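RimK-related lysine biosynthesis protein (Thermococcus kodakarensis, PDB 5K2M) binds ADP and magnesium ions and probably acts as an ATP-grasp ligase of the LysX type in amino-acid biosynthesis. Local coordinates at residues 83-97 with 231-243. Residues are numbered along the deposited sequence; the frame is centred on the assembly and turned at random.
Sequences KLFATLRLAGKVPVP and FESEKGLLVNEVN. With MG (magnesium ion), chain R; MG (magnesium ion), chain Q; ADP (adenosine-5'-diphosphate), chain O.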
ATOM      1  N   LYS A  83      21.390  40.554   0.423  1.00 36.39           N
ATOM      2  CA  LYS A  83      21.994  41.693  -0.265  1.00 38.04           C
ATOM      3  C   LYS A  83      21.631  41.691  -1.742  1.00 38.49           C
ATOM      4  O   LYS A  83      21.308  42.729  -2.298  1.00 35.63           O
ATOM      5  CB  LYS A  83      23.520  41.708  -0.108  1.00 41.19           C
ATOM      6  CG  LYS A  83      24.032  41.939   1.307  1.00 41.59           C
ATOM      7  CD  LYS A  83      23.631  43.307   1.817  1.00 44.52           C
ATOM      8  CE  LYS A  83      24.487  43.751   2.999  1.00 45.27           C
ATOM      9  NZ  LYS A  83      24.305  42.889   4.202  1.00 43.26           N
ATOM     10  N   LEU A  84      21.647  40.517  -2.365  1.00 39.14           N
ATOM     11  CA  LEU A  84      21.494  40.420  -3.810  1.00 39.33           C
ATOM     12  C   LEU A  84      20.048  40.580  -4.231  1.00 37.39           C
ATOM     13  O   LEU A  84      19.761  41.353  -5.126  1.00 39.43           O
ATOM     14  CB  LEU A  84      22.076  39.098  -4.325  1.00 39.76           C
ATOM     15  CG  LEU A  84      22.137  38.853  -5.830  1.00 42.90           C
ATOM     16  CD1 LEU A  84      22.534  40.101  -6.601  1.00 45.87           C
ATOM     17  CD2 LEU A  84      23.129  37.751  -6.144  1.00 44.32           C
ATOM     18  N   PHE A  85      19.137  39.856  -3.592  1.00 37.64           N
ATOM     19  CA  PHE A  85      17.701  40.019  -3.880  1.00 38.57           C
ATOM     20  C   PHE A  85      17.270  41.465  -3.596  1.00 37.39           C
ATOM     21  O   PHE A  85      16.497  42.053  -4.365  1.00 38.44           O
ATOM     22  CB  PHE A  85      16.833  39.048  -3.066  1.00 38.44           C
ATOM     23  CG  PHE A  85      16.686  37.677  -3.672  1.00 39.09           C
ATOM     24  CD1 PHE A  85      17.752  36.779  -3.690  1.00 40.10           C
ATOM     25  CD2 PHE A  85      15.453  37.259  -4.185  1.00 41.03           C
ATOM     26  CE1 PHE A  85      17.607  35.498  -4.221  1.00 39.83           C
ATOM     27  CE2 PHE A  85      15.301  35.989  -4.734  1.00 41.71           C
ATOM     28  CZ  PHE A  85      16.381  35.106  -4.748  1.00 41.98           C
ATOM     29  N   ALA A  86      17.794  42.057  -2.526  1.00 35.72           N
ATOM     30  CA  ALA A  86      17.448  43.447  -2.207  1.00 36.50           C
ATOM     31  C   ALA A  86      17.948  44.456  -3.240  1.00 37.94           C
ATOM     32  O   ALA A  86      17.173  45.343  -3.633  1.00 37.97           O
ATOM     33  CB  ALA A  86      17.899  43.839  -0.814  1.00 35.91           C
ATOM     34  N   THR A  87      19.192  44.334  -3.724  1.00 39.24           N
ATOM     35  CA  THR A  87      19.639  45.332  -4.697  1.00 41.30           C
ATOM     36  C   THR A  87      18.881  45.154  -5.996  1.00 39.87           C
ATOM     37  O   THR A  87      18.583  46.136  -6.653  1.00 38.79           O
ATOM     38  CB  THR A  87      21.171  45.466  -4.951  1.00 43.22           C
ATOM     39  OG1 THR A  87      21.549  44.816  -6.171  1.00 51.96           O
ATOM     40  CG2 THR A  87      21.984  45.013  -3.838  1.00 39.77           C
ATOM     41  N   LEU A  88      18.535  43.916  -6.346  1.00 40.46           N
ATOM     42  CA  LEU A  88      17.682  43.674  -7.520  1.00 41.14           C
ATOM     43  C   LEU A  88      16.367  44.451  -7.433  1.00 43.20           C
ATOM     44  O   LEU A  88      15.931  45.050  -8.405  1.00 41.65           O
ATOM     45  CB  LEU A  88      17.425  42.179  -7.724  1.00 40.05           C
ATOM     46  CG  LEU A  88      18.320  41.386  -8.688  1.00 42.07           C
ATOM     47  CD1 LEU A  88      19.605  42.086  -9.102  1.00 41.48           C
ATOM     48  CD2 LEU A  88      18.622  39.977  -8.204  1.00 40.35           C
ATOM     49  N   ARG A  89      15.740  44.478  -6.267  1.00 45.65           N
ATOM     50  CA  ARG A  89      14.488  45.218  -6.152  1.00 48.82           C
ATOM     51  C   ARG A  89      14.711  46.735  -6.095  1.00 46.99           C
ATOM     52  O   ARG A  89      13.866  47.493  -6.549  1.00 45.14           O
ATOM     53  CB  ARG A  89      13.667  44.711  -4.966  1.00 53.61           C
ATOM     54  CG  ARG A  89      12.178  44.826  -5.227  1.00 62.51           C
ATOM     55  CD  ARG A  89      11.360  43.799  -4.474  1.00 66.21           C
ATOM     56  NE  ARG A  89      11.523  42.439  -4.987  1.00 68.52           N
ATOM     57  CZ  ARG A  89      10.906  41.938  -6.058  1.00 69.55           C
ATOM     58  NH1 ARG A  89      10.087  42.681  -6.794  1.00 73.15           N
ATOM     59  NH2 ARG A  89      11.121  40.675  -6.405  1.00 68.07           N
ATOM     60  N   LEU A  90      15.850  47.173  -5.554  1.00 45.99           N
ATOM     61  CA  LEU A  90      16.197  48.599  -5.523  1.00 47.68           C
ATOM     62  C   LEU A  90      16.631  49.162  -6.888  1.00 50.84           C
ATOM     63  O   LEU A  90      16.453  50.349  -7.153  1.00 50.86           O
ATOM     64  CB  LEU A  90      17.306  48.866  -4.504  1.00 46.43           C
ATOM     65  CG  LEU A  90      16.907  48.666  -3.044  1.00 46.11           C
ATOM     66  CD1 LEU A  90      18.130  48.514  -2.150  1.00 45.42           C
ATOM     67  CD2 LEU A  90      15.999  49.792  -2.573  1.00 47.53           C
ATOM     68  N   ALA A  91      17.181  48.312  -7.751  1.00 52.17           N
ATOM     69  CA  ALA A  91      17.789  48.763  -9.001  1.00 51.79           C
ATOM     70  C   ALA A  91      16.758  49.355  -9.940  1.00 52.42           C
ATOM     71  O   ALA A  91      15.689  48.797 -10.128  1.00 53.81           O
ATOM     72  CB  ALA A  91      18.514  47.613  -9.677  1.00 54.01           C
ATOM     73  N   GLY A  92      17.074  50.507 -10.513  1.00 52.48           N
ATOM     74  CA  GLY A  92      16.118  51.222 -11.347  1.00 54.33           C
ATOM     75  C   GLY A  92      15.155  52.117 -10.574  1.00 54.32           C
ATOM     76  O   GLY A  92      14.554  53.008 -11.169  1.00 55.36           O
ATOM     77  N   LYS A  93      15.009  51.892  -9.261  1.00 51.64           N
ATOM     78  CA  LYS A  93      14.082  52.663  -8.423  1.00 50.95           C
ATOM     79  C   LYS A  93      14.784  53.789  -7.673  1.00 48.51           C
ATOM     80  O   LYS A  93      14.243  54.876  -7.535  1.00 48.37           O
ATOM     81  CB  LYS A  93      13.422  51.756  -7.389  1.00 51.66           C
ATOM     82  CG  LYS A  93      12.659  50.578  -7.968  1.00 54.28           C
ATOM     83  CD  LYS A  93      11.369  51.017  -8.631  1.00 58.44           C
ATOM     84  CE  LYS A  93      10.228  50.090  -8.246  1.00 61.37           C
ATOM     85  NZ  LYS A  93      10.436  48.712  -8.760  1.00 61.25           N
ATOM     86  N   VAL A  94      15.962  53.487  -7.141  1.00 46.27           N
ATOM     87  CA  VAL A  94      16.789  54.448  -6.435  1.00 45.83           C
ATOM     88  C   VAL A  94      18.247  54.219  -6.823  1.00 45.76           C
ATOM     89  O   VAL A  94      18.599  53.137  -7.290  1.00 44.91           O
ATOM     90  CB  VAL A  94      16.628  54.310  -4.909  1.00 46.10           C
ATOM     91  CG1 VAL A  94      15.199  54.637  -4.504  1.00 47.99           C
ATOM     92  CG2 VAL A  94      16.992  52.911  -4.435  1.00 45.82           C
ATOM     93  N   PRO A  95      19.105  55.237  -6.650  1.00 47.31           N
ATOM     94  CA  PRO A  95      20.514  54.991  -6.959  1.00 47.58           C
ATOM     95  C   PRO A  95      21.173  54.087  -5.912  1.00 46.47           C
ATOM     96  O   PRO A  95      20.839  54.155  -4.725  1.00 47.21           O
ATOM     97  CB  PRO A  95      21.137  56.394  -6.984  1.00 48.54           C
ATOM     98  CG  PRO A  95      20.171  57.288  -6.277  1.00 49.43           C
ATOM     99  CD  PRO A  95      18.820  56.652  -6.358  1.00 47.87           C
ATOM    100  N   VAL A  96      22.087  53.242  -6.377  1.00 45.42           N
ATOM    101  CA  VAL A  96      22.785  52.261  -5.538  1.00 46.06           C
ATOM    102  C   VAL A  96      24.263  52.241  -5.932  1.00 44.98           C
ATOM    103  O   VAL A  96      24.596  52.623  -7.036  1.00 43.59           O
ATOM    104  CB  VAL A  96      22.207  50.842  -5.740  1.00 45.99           C
ATOM    105  CG1 VAL A  96      20.753  50.785  -5.283  1.00 45.75           C
ATOM    106  CG2 VAL A  96      22.330  50.399  -7.197  1.00 46.54           C
ATOM    107  N   PRO A  97      25.151  51.782  -5.044  1.00 44.24           N
ATOM    108  CA  PRO A  97      26.506  51.622  -5.534  1.00 45.00           C
ATOM    109  C   PRO A  97      26.549  50.630  -6.688  1.00 44.53           C
ATOM    110  O   PRO A  97      25.718  49.720  -6.766  1.00 43.89           O
ATOM    111  CB  PRO A  97      27.263  51.055  -4.331  1.00 44.52           C
ATOM    112  CG  PRO A  97      26.419  51.379  -3.147  1.00 44.89           C
ATOM    113  CD  PRO A  97      25.012  51.314  -3.658  1.00 45.13           C
ATOM    114  N   PHE A 231      24.633  55.755   1.678  1.00 42.33           N
ATOM    115  CA  PHE A 231      25.984  56.316   1.595  1.00 43.38           C
ATOM    116  C   PHE A 231      25.985  57.674   0.912  1.00 45.39           C
ATOM    117  O   PHE A 231      25.335  57.856  -0.119  1.00 46.85           O
ATOM    118  CB  PHE A 231      26.917  55.438   0.757  1.00 43.18           C
ATOM    119  CG  PHE A 231      27.100  54.028   1.261  1.00 41.85           C
ATOM    120  CD1 PHE A 231      26.748  53.653   2.546  1.00 40.10           C
ATOM    121  CD2 PHE A 231      27.676  53.076   0.421  1.00 41.37           C
ATOM    122  CE1 PHE A 231      26.953  52.365   2.981  1.00 40.98           C
ATOM    123  CE2 PHE A 231      27.881  51.780   0.850  1.00 42.41           C
ATOM    124  CZ  PHE A 231      27.517  51.421   2.137  1.00 42.03           C
ATOM    125  N   GLU A 232      26.739  58.613   1.475  1.00 47.80           N
ATOM    126  CA  GLU A 232      27.083  59.849   0.774  1.00 50.85           C
ATOM    127  C   GLU A 232      28.322  59.582  -0.066  1.00 52.86           C
ATOM    128  O   GLU A 232      29.278  58.979   0.418  1.00 53.93           O
ATOM    129  CB  GLU A 232      27.362  60.987   1.760  1.00 51.13           C
ATOM    130  CG  GLU A 232      26.164  61.351   2.629  1.00 51.70           C
ATOM    131  CD  GLU A 232      26.554  62.037   3.921  1.00 52.16           C
ATOM    132  OE1 GLU A 232      27.105  61.364   4.822  1.00 51.78           O
ATOM    133  OE2 GLU A 232      26.301  63.251   4.039  1.00 53.62           O
ATOM    134  N   SER A 233      28.291  60.017  -1.323  1.00 53.34           N
ATOM    135  CA  SER A 233      29.422  59.878  -2.230  1.00 53.48           C
ATOM    136  C   SER A 233      29.504  61.105  -3.117  1.00 55.45           C
ATOM    137  O   SER A 233      28.564  61.900  -3.166  1.00 54.97           O
ATOM    138  CB  SER A 233      29.256  58.632  -3.099  1.00 51.80           C
ATOM    139  OG  SER A 233      28.280  58.842  -4.098  1.00 51.85           O
ATOM    140  N   GLU A 234      30.617  61.235  -3.836  1.00 57.80           N
ATOM    141  CA  GLU A 234      30.819  62.335  -4.785  1.00 60.85           C
ATOM    142  C   GLU A 234      29.718  62.405  -5.854  1.00 59.09           C
ATOM    143  O   GLU A 234      29.533  63.442  -6.476  1.00 61.66           O
ATOM    144  CB  GLU A 234      32.215  62.252  -5.440  1.00 64.83           C
ATOM    145  CG  GLU A 234      32.441  61.052  -6.360  1.00 69.72           C
ATOM    146  CD  GLU A 234      33.913  60.822  -6.716  1.00 73.64           C
ATOM    147  OE1 GLU A 234      34.682  61.805  -6.780  1.00 79.27           O
ATOM    148  OE2 GLU A 234      34.305  59.650  -6.941  1.00 73.63           O
ATOM    149  N   LYS A 235      28.990  61.307  -6.055  1.00 57.29           N
ATOM    150  CA  LYS A 235      27.862  61.275  -6.996  1.00 56.90           C
ATOM    151  C   LYS A 235      26.499  61.338  -6.295  1.00 55.02           C
ATOM    152  O   LYS A 235      25.487  60.958  -6.869  1.00 55.43           O
ATOM    153  CB  LYS A 235      27.949  60.046  -7.922  1.00 58.33           C
ATOM    154  CG  LYS A 235      28.154  58.704  -7.230  1.00 60.13           C
ATOM    155  CD  LYS A 235      28.214  57.572  -8.242  1.00 62.02           C
ATOM    156  CE  LYS A 235      28.745  56.290  -7.607  1.00 61.35           C
ATOM    157  NZ  LYS A 235      28.612  55.114  -8.511  1.00 59.97           N
ATOM    158  N   GLY A 236      26.473  61.840  -5.064  1.00 53.08           N
ATOM    159  CA  GLY A 236      25.233  61.951  -4.307  1.00 52.60           C
ATOM    160  C   GLY A 236      24.945  60.715  -3.470  1.00 50.93           C
ATOM    161  O   GLY A 236      25.800  59.831  -3.304  1.00 49.63           O
ATOM    162  N   LEU A 237      23.724  60.655  -2.959  1.00 48.78           N
ATOM    163  CA  LEU A 237      23.314  59.593  -2.054  1.00 49.07           C
ATOM    164  C   LEU A 237      23.049  58.280  -2.797  1.00 45.66           C
ATOM    165  O   LEU A 237      22.502  58.277  -3.897  1.00 46.42           O
ATOM    166  CB  LEU A 237      22.074  60.019  -1.268  1.00 50.42           C
ATOM    167  CG  LEU A 237      22.243  61.293  -0.434  1.00 52.82           C
ATOM    168  CD1 LEU A 237      20.904  61.696   0.167  1.00 54.65           C
ATOM    169  CD2 LEU A 237      23.290  61.116   0.654  1.00 52.38           C
ATOM    170  N   LEU A 238      23.462  57.174  -2.188  1.00 42.77           N
ATOM    171  CA  LEU A 238      23.235  55.842  -2.744  1.00 42.73           C
ATOM    172  C   LEU A 238      22.645  54.960  -1.656  1.00 41.65           C
ATOM    173  O   LEU A 238      23.072  55.031  -0.495  1.00 41.98           O
ATOM    174  CB  LEU A 238      24.554  55.216  -3.224  1.00 42.20           C
ATOM    175  CG  LEU A 238      25.477  56.081  -4.085  1.00 43.73           C
ATOM    176  CD1 LEU A 238      26.907  55.569  -4.047  1.00 42.94           C
ATOM    177  CD2 LEU A 238      24.960  56.158  -5.518  1.00 45.50           C
ATOM    178  N   VAL A 239      21.685  54.122  -2.036  1.00 40.78           N
ATOM    179  CA  VAL A 239      21.109  53.160  -1.112  1.00 40.49           C
ATOM    180  C   VAL A 239      21.953  51.898  -1.169  1.00 40.58           C
ATOM    181  O   VAL A 239      22.181  51.356  -2.237  1.00 40.16           O
ATOM    182  CB  VAL A 239      19.651  52.832  -1.456  1.00 40.68           C
ATOM    183  CG1 VAL A 239      19.097  51.813  -0.466  1.00 41.57           C
ATOM    184  CG2 VAL A 239      18.816  54.104  -1.444  1.00 41.64           C
ATOM    185  N   ASN A 240      22.420  51.446  -0.015  1.00 39.86           N
ATOM    186  CA  ASN A 240      23.329  50.319   0.049  1.00 39.78           C
ATOM    187  C   ASN A 240      22.564  49.035   0.334  1.00 40.96           C
ATOM    188  O   ASN A 240      22.684  48.038  -0.387  1.00 41.52           O
ATOM    189  CB  ASN A 240      24.387  50.546   1.127  1.00 38.71           C
ATOM    190  CG  ASN A 240      25.196  49.294   1.412  1.00 40.70           C
ATOM    191  OD1 ASN A 240      25.677  48.642   0.491  1.00 42.13           O
ATOM    192  ND2 ASN A 240      25.336  48.945   2.686  1.00 38.71           N
ATOM    193  N   GLU A 241      21.754  49.093   1.380  1.00 39.76           N
ATOM    194  CA  GLU A 241      21.148  47.923   1.956  1.00 42.17           C
ATOM    195  C   GLU A 241      19.860  48.293   2.673  1.00 38.93           C
ATOM    196  O   GLU A 241      19.694  49.431   3.086  1.00 38.34           O
ATOM    197  CB  GLU A 241      22.135  47.391   2.982  1.00 45.36           C
ATOM    198  CG  GLU A 241      21.756  46.063   3.533  1.00 51.31           C
ATOM    199  CD  GLU A 241      22.247  45.828   4.932  1.00 50.93           C
ATOM    200  OE1 GLU A 241      22.691  46.757   5.647  1.00 51.38           O
ATOM    201  OE2 GLU A 241      22.132  44.670   5.323  1.00 53.70           O
ATOM    202  N   VAL A 242      18.966  47.323   2.829  1.00 40.09           N
ATOM    203  CA  VAL A 242      17.800  47.447   3.710  1.00 41.14           C
ATOM    204  C   VAL A 242      17.834  46.271   4.698  1.00 41.27           C
ATOM    205  O   VAL A 242      18.420  45.240   4.393  1.00 42.72           O
ATOM    206  CB  VAL A 242      16.481  47.488   2.905  1.00 42.86           C
ATOM    207  CG1 VAL A 242      16.459  48.708   1.982  1.00 43.35           C
ATOM    208  CG2 VAL A 242      16.293  46.225   2.082  1.00 42.88           C
ATOM    209  N   ASN A 243      17.227  46.434   5.874  1.00 38.30           N
ATOM    210  CA  ASN A 243      17.314  45.440   6.953  1.00 37.05           C
ATOM    211  C   ASN A 243      15.945  45.187   7.574  1.00 37.65           C
ATOM    212  O   ASN A 243      15.346  46.116   8.103  1.00 39.91           O
ATOM    213  CB  ASN A 243      18.245  45.947   8.037  1.00 37.45           C
ATOM    214  CG  ASN A 243      19.675  46.067   7.572  1.00 39.86           C
ATOM    215  OD1 ASN A 243      20.419  45.076   7.547  1.00 39.86           O
ATOM    216  ND2 ASN A 243      20.088  47.290   7.221  1.00 40.74           N
TER
HETATM  217 MG    MG R 304      22.389  44.781   7.232  1.00 42.03          MG
HETATM  218 MG    MG Q 303      24.265  47.682   7.089  1.00 37.02          MG
HETATM  219  PB  ADP O 301      25.749  44.749   6.928  1.00 39.40           P
HETATM  220  O1B ADP O 301      25.605  46.026   7.709  1.00 38.60           O
HETATM  221  O2B ADP O 301      26.776  43.793   7.486  1.00 35.17           O
HETATM  222  O3B ADP O 301      24.459  44.036   6.607  1.00 37.34           O
HETATM  223  PA  ADP O 301      26.527  46.643   4.881  1.00 36.71           P
HETATM  224  O1A ADP O 301      25.516  47.598   5.483  1.00 38.17           O
HETATM  225  O2A ADP O 301      26.502  46.526   3.391  1.00 32.63           O
HETATM  226  O3A ADP O 301      26.409  45.170   5.510  1.00 36.49           O
HETATM  227  O5' ADP O 301      28.005  47.083   5.319  1.00 33.36           O
HETATM  228  C5' ADP O 301      28.301  47.467   6.643  1.00 32.34           C
HETATM  229  C4' ADP O 301      29.004  48.814   6.645  1.00 33.10           C
HETATM  230  O4' ADP O 301      30.223  48.716   5.900  1.00 31.75           O
HETATM  231  C3' ADP O 301      28.212  49.955   6.026  1.00 32.87           C
HETATM  232  O3' ADP O 301      27.378  50.613   6.993  1.00 32.72           O
HETATM  233  C2' ADP O 301      29.324  50.851   5.515  1.00 31.13           C
HETATM  234  O2' ADP O 301      29.855  51.684   6.544  1.00 30.90           O
HETATM  235  C1' ADP O 301      30.418  49.888   5.119  1.00 31.29           C
HETATM  236  N9  ADP O 301      30.305  49.547   3.694  1.00 31.00           N
HETATM  237  C8  ADP O 301      29.614  48.514   3.170  1.00 31.58           C
HETATM  238  N7  ADP O 301      29.697  48.491   1.828  1.00 31.45           N
HETATM  239  C5  ADP O 301      30.452  49.550   1.480  1.00 30.78           C
HETATM  240  C6  ADP O 301      30.956  50.109   0.226  1.00 29.16           C
HETATM  241  N6  ADP O 301      30.648  49.528  -0.953  1.00 28.90           N
HETATM  242  N1  ADP O 301      31.723  51.214   0.304  1.00 28.90           N
HETATM  243  C2  ADP O 301      32.032  51.801   1.468  1.00 29.36           C
HETATM  244  N3  ADP O 301      31.615  51.352   2.651  1.00 29.48           N
HETATM  245  C4  ADP O 301      30.843  50.247   2.714  1.00 30.68           C
HETATM  246  O   HOH W   1      21.211  45.279  -0.678  1.00 37.38           O
HETATM  247  O   HOH W   2      25.594  49.029   8.114  1.00 42.68           O
HETATM  248  O   HOH W   3      21.799  42.656   7.135  1.00 45.03           O
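Lys83 and Glu241 show how an ATP-grasp enzyme ties a helix to a metal-bearing strand both directly and through the bound nucleotide. Along Lys83, CB and CG lead off helix 83-90 without meeting strand 236-243, and a bend at chi2 (-63°) turns the chain toward it. CD then rests on Glu241 CG at 3.7 Å, CE touches both Glu241 OE2 and ADP O2A, and NZ donates a hydrogen bond to ADP O3B (2.7 Å). The same NZ forms a salt bridge to Glu241 OE2 at 3.0 Å, coming from above the carboxylate plane, while that carboxylate chelates one magnesium ion and shares OE1 with the second. Were Lys83 cut back to an alanine, ADP O3B and Glu241 OE2 would probably lose the ammonium they share.

Farther along, the contact becomes apolar. Leu90 CD1 meets Val239 CG1 at 3.8 Å, the two side chains crossing at about a right angle, and Val94 CG2 packs on Val239 CG2. A single backbone hydrogen bond joins loop to strand: Val239 N donates to Pro95 O at 2.8 Å in a nearly straight bond (176°). Beyond it Pro97 CG touches CD2 of Phe231, and the ring of Phe231 also lies obliquely against the adenine. Asn240 ND2 holds ADP O2A, and Asp229 and Asn243 complete the protein ligands of a two-magnesium nucleotide site characteristic of the ATP-grasp fold.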